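Local structure of CHAD domain protein (6RN5) at residues E102-Y105 / T106-E110; L179-Q182 / L183-R187. The protein is a phosin, a CHAD domain protein that probably binds polyphosphate and also binds copper, though its cellular role is not established. All coordinates share one frame; numbering follows the deposited sequence.

Contact 1. Residues E102-Y105 / T106-E110; sequences EHAY and TARLE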
# COMPACT_ATOMS: atom_id res chain seq x y z
N GLU A 102 -17.93 -9.59 21.72
CA GLU A 102 -16.99 -10.70 21.78
C GLU A 102 -16.53 -11.11 20.38
O GLU A 102 -15.34 -11.14 20.09
CB GLU A 102 -17.58 -11.89 22.53
CG GLU A 102 -16.63 -13.06 22.60
CD GLU A 102 -17.20 -14.28 23.30
OE1 GLU A 102 -18.37 -14.25 23.77
OE2 GLU A 102 -16.44 -15.25 23.38
N HIS A 103 -17.50 -11.38 19.51
CA HIS A 103 -17.27 -11.77 18.12
C HIS A 103 -16.44 -10.73 17.32
O HIS A 103 -15.55 -11.09 16.59
CB HIS A 103 -18.64 -12.05 17.43
CG HIS A 103 -18.62 -11.94 15.94
ND1 HIS A 103 -18.15 -12.95 15.12
CD2 HIS A 103 -19.00 -10.93 15.11
CE1 HIS A 103 -18.24 -12.56 13.86
NE2 HIS A 103 -18.77 -11.35 13.82
N ALA A 104 -16.75 -9.45 17.46
CA ALA A 104 -16.00 -8.44 16.76
C ALA A 104 -14.49 -8.54 17.11
O ALA A 104 -13.62 -8.45 16.23
CB ALA A 104 -16.59 -7.04 17.06
N TYR A 105 -14.18 -8.70 18.39
CA TYR A 105 -12.78 -8.82 18.83
C TYR A 105 -12.15 -10.09 18.31
O TYR A 105 -10.98 -10.06 17.82
CB TYR A 105 -12.64 -8.75 20.35
CG TYR A 105 -12.90 -7.36 20.90
CD1 TYR A 105 -12.16 -6.27 20.47
CD2 TYR A 105 -13.87 -7.14 21.88
CE1 TYR A 105 -12.39 -5.01 20.98
CE2 TYR A 105 -14.11 -5.88 22.38
CZ TYR A 105 -13.37 -4.83 21.92
OH TYR A 105 -13.58 -3.59 22.44
N THR A 106 -12.93 -11.16 18.29
CA THR A 106 -12.43 -12.45 17.74
C THR A 106 -12.13 -12.36 16.26
O THR A 106 -11.10 -12.82 15.81
CB THR A 106 -13.46 -13.56 17.94
OG1 THR A 106 -13.86 -13.60 19.32
CG2 THR A 106 -12.89 -14.92 17.52
N ALA A 107 -13.02 -11.75 15.48
CA ALA A 107 -12.78 -11.66 14.04
C ALA A 107 -11.63 -10.67 13.72
O ALA A 107 -10.83 -10.89 12.81
CB ALA A 107 -14.05 -11.23 13.32
N ARG A 108 -11.57 -9.58 14.48
CA ARG A 108 -10.49 -8.61 14.30
C ARG A 108 -9.09 -9.25 14.52
O ARG A 108 -8.17 -9.00 13.77
CB ARG A 108 -10.74 -7.44 15.23
CG ARG A 108 -9.80 -6.30 15.09
CD ARG A 108 -10.35 -5.15 15.88
NE ARG A 108 -11.71 -4.88 15.42
CZ ARG A 108 -12.73 -4.51 16.20
NH1 ARG A 108 -12.57 -4.32 17.51
NH2 ARG A 108 -13.91 -4.29 15.65
N LEU A 109 -8.94 -10.07 15.53
CA LEU A 109 -7.66 -10.70 15.78
C LEU A 109 -7.27 -11.56 14.61
O LEU A 109 -6.16 -11.47 14.06
CB LEU A 109 -7.70 -11.55 17.06
CG LEU A 109 -6.44 -12.37 17.39
CD1 LEU A 109 -5.17 -11.51 17.36
CD2 LEU A 109 -6.56 -13.04 18.75
N GLU A 110 -8.21 -12.40 14.20
CA GLU A 110 -8.00 -13.25 13.03
C GLU A 110 -7.61 -12.48 11.76
O GLU A 110 -6.65 -12.83 11.06
CB GLU A 110 -9.25 -14.04 12.77
CG GLU A 110 -9.13 -14.83 11.49
CD GLU A 110 -9.78 -16.18 11.60
OE1 GLU A 110 -10.87 -16.25 12.24
OE2 GLU A 110 -9.20 -17.14 11.03

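Contact 2. Residues L179-Q182 / L183-R187; sequences LDRQ and LTLAR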
# COMPACT_ATOMS: atom_id res chain seq x y z
N LEU A 179 -0.93 -8.14 19.69
CA LEU A 179 -2.33 -8.07 19.33
C LEU A 179 -3.12 -9.29 19.85
O LEU A 179 -4.26 -9.17 20.28
CB LEU A 179 -2.45 -7.96 17.81
CG LEU A 179 -1.94 -6.63 17.23
CD1 LEU A 179 -1.74 -6.76 15.75
CD2 LEU A 179 -2.90 -5.47 17.50
N ASP A 180 -2.53 -10.47 19.76
CA ASP A 180 -3.16 -11.63 20.35
C ASP A 180 -3.46 -11.42 21.85
O ASP A 180 -4.57 -11.68 22.31
CB ASP A 180 -2.25 -12.84 20.13
CG ASP A 180 -2.87 -14.15 20.57
OD1 ASP A 180 -3.95 -14.19 21.15
OD2 ASP A 180 -2.25 -15.17 20.33
N ARG A 181 -2.48 -10.92 22.60
CA ARG A 181 -2.69 -10.60 24.00
C ARG A 181 -3.77 -9.54 24.18
O ARG A 181 -4.72 -9.74 24.92
CB ARG A 181 -1.38 -10.13 24.67
CG ARG A 181 -1.51 -9.82 26.17
CD ARG A 181 -0.20 -9.38 26.84
NE ARG A 181 -0.45 -8.26 27.77
CZ ARG A 181 -0.81 -8.34 29.08
NH1 ARG A 181 -0.95 -9.53 29.69
NH2 ARG A 181 -1.02 -7.20 29.78
N GLN A 182 -3.64 -8.41 23.51
CA GLN A 182 -4.57 -7.31 23.69
C GLN A 182 -6.03 -7.61 23.29
O GLN A 182 -6.96 -7.32 24.01
CB GLN A 182 -4.06 -6.08 22.96
CG GLN A 182 -2.84 -5.46 23.66
CD GLN A 182 -2.39 -4.17 22.97
OE1 GLN A 182 -2.95 -3.76 21.91
NE2 GLN A 182 -1.38 -3.51 23.57
N LEU A 183 -6.19 -8.19 22.13
CA LEU A 183 -7.51 -8.54 21.64
C LEU A 183 -8.13 -9.72 22.36
O LEU A 183 -9.34 -9.81 22.46
CB LEU A 183 -7.46 -8.74 20.13
CG LEU A 183 -7.23 -7.39 19.40
CD1 LEU A 183 -6.81 -7.60 17.95
CD2 LEU A 183 -8.50 -6.53 19.42
N THR A 184 -7.31 -10.61 22.88
CA THR A 184 -7.82 -11.69 23.70
C THR A 184 -8.35 -11.21 25.02
O THR A 184 -9.41 -11.63 25.46
CB THR A 184 -6.74 -12.73 23.98
OG1 THR A 184 -6.38 -13.32 22.73
CG2 THR A 184 -7.28 -13.86 24.89
N LEU A 185 -7.61 -10.33 25.67
CA LEU A 185 -8.14 -9.66 26.84
C LEU A 185 -9.46 -8.98 26.56
O LEU A 185 -10.39 -9.09 27.37
CB LEU A 185 -7.14 -8.65 27.44
CG LEU A 185 -5.92 -9.33 28.08
CD1 LEU A 185 -4.83 -8.29 28.37
CD2 LEU A 185 -6.32 -10.12 29.32
N ALA A 186 -9.49 -8.20 25.49
CA ALA A 186 -10.70 -7.46 25.07
C ALA A 186 -11.90 -8.43 24.89
O ALA A 186 -13.00 -8.15 25.34
CB ALA A 186 -10.47 -6.73 23.76
N ARG A 187 -11.62 -9.57 24.28
CA ARG A 187 -12.61 -10.58 24.00
C ARG A 187 -13.15 -11.15 25.29
O ARG A 187 -14.37 -11.20 25.48
CB ARG A 187 -11.97 -11.68 23.16
CG ARG A 187 -12.80 -12.94 23.00
CD ARG A 187 -12.02 -13.99 22.24
NE ARG A 187 -12.63 -15.30 22.38
CZ ARG A 187 -12.28 -16.40 21.72
NH1 ARG A 187 -11.29 -16.38 20.83
NH2 ARG A 187 -12.93 -17.56 21.96

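Contact 1. Residues E102-Y105 / T106-E110
Arg108 reaches back along one turn of helix 82-120 to lie beside Tyr105, the two side chains pointing the same way. Its CB sits 3.2 Å from the carbonyl oxygen Ala104 O, the same oxygen that accepts the Arg108 backbone N-H. CG leaves anti to the backbone N (chi1 -175°), and the chain then bends at chi3 (-55°), which folds the guanidinium back over the preceding turn. NE and CZ thus come over Ala104 O, which faces the centre of the planar group from 4.0 Å, a position where the partial negative charge of the carbonyl probably favours the cation without a bond being formed. At the tip the nitrogens part: NH2 approaches the Ala104 CB methyl at 4.1 Å, while NH1 meets Tyr105 CE1 at 3.5 Å. That ring carbon lies at the guanidinium edge, near its plane, and the two planes are almost perpendicular (84°), so the pair is not stacked. Beyond it Arg108 packs on Glu322 and Ala326 of helix 305-331.

Thr106 serves the helix differently. Its hydroxyl, turned back along the helix beside its own backbone N, donates to Glu102 O at 3.0 Å from above the carbonyl plane. The Thr106 N-H reaches that oxygen in the plane, also at 3.0 Å, so two donors grip one acceptor. Glu102 OE1 is hydrogen-bonded to His191 ND1 of helix 170-198. Together these are i to i+3 and i to i+4 contacts of an alpha-helix, with a threonine hydroxyl bonded to the i-4 carbonyl, in the all-helical CHAD fold.

Contact 2. Residues L179-Q182 / L183-R187
Asp180 and Thr184 run side by side in the same direction, one helical turn apart, while Arg181 and Leu185 cross at a slant on the neighbouring strip of helix 170-198. In the first pair, the aspartate CG stands anti to the backbone N (chi1 -174°), which brings OD1 to 3.0 Å from Thr184 OG1, a close approach. The hydroxyl's hydrogen bond goes instead to the carbonyl oxygen Asp180 O, but it is modelled implausibly short and its exact geometry is doubtful. The Thr184 N-H reaches the same oxygen at 3.0 Å. A short, branched threonine suits this place because its hydroxyl is held close to the main chain.

In the second pair, Leu185 CD1 lies over the centre of one face of the Arg181 guanidinium, 4.1 Å above its plane. The flat cation can accept a methyl there because its N-H groups point outward in the plane. Leu183 CD1 approaches Leu179 CB at 4.4 Å. Leu179 meets Leu344 and Leu347 of helix 338-366, and Gln182 bonds through NE2 to Thr333.

The chemistry is thus divided round an amphipathic helix: Leu179 and Leu183 are buried, while the more exposed face carries Asp180, Arg181 and Thr184, with the exposed Leu185 packing a methyl on the Arg181 cation.

Coming from the N terminus, the chain reaches contact 1 in helix 82-120 and completes it there, before contact 2 begins in the next helix, 170-198. Each joins adjacent turns of one helix and closes no long loop; they stand in series, neither nesting nor crossing. Their centres are nevertheless only about 9 Å apart, because the two successive helices pack together. Tyr105 CD1 meets Leu183 CD2 at 3.8 Å. On the same seam Leu109 packs against Asp180, and Thr106 against Arg187. From there, contact 1 extends to helix 305-331, and contact 2 to helices 305-331 and 338-366.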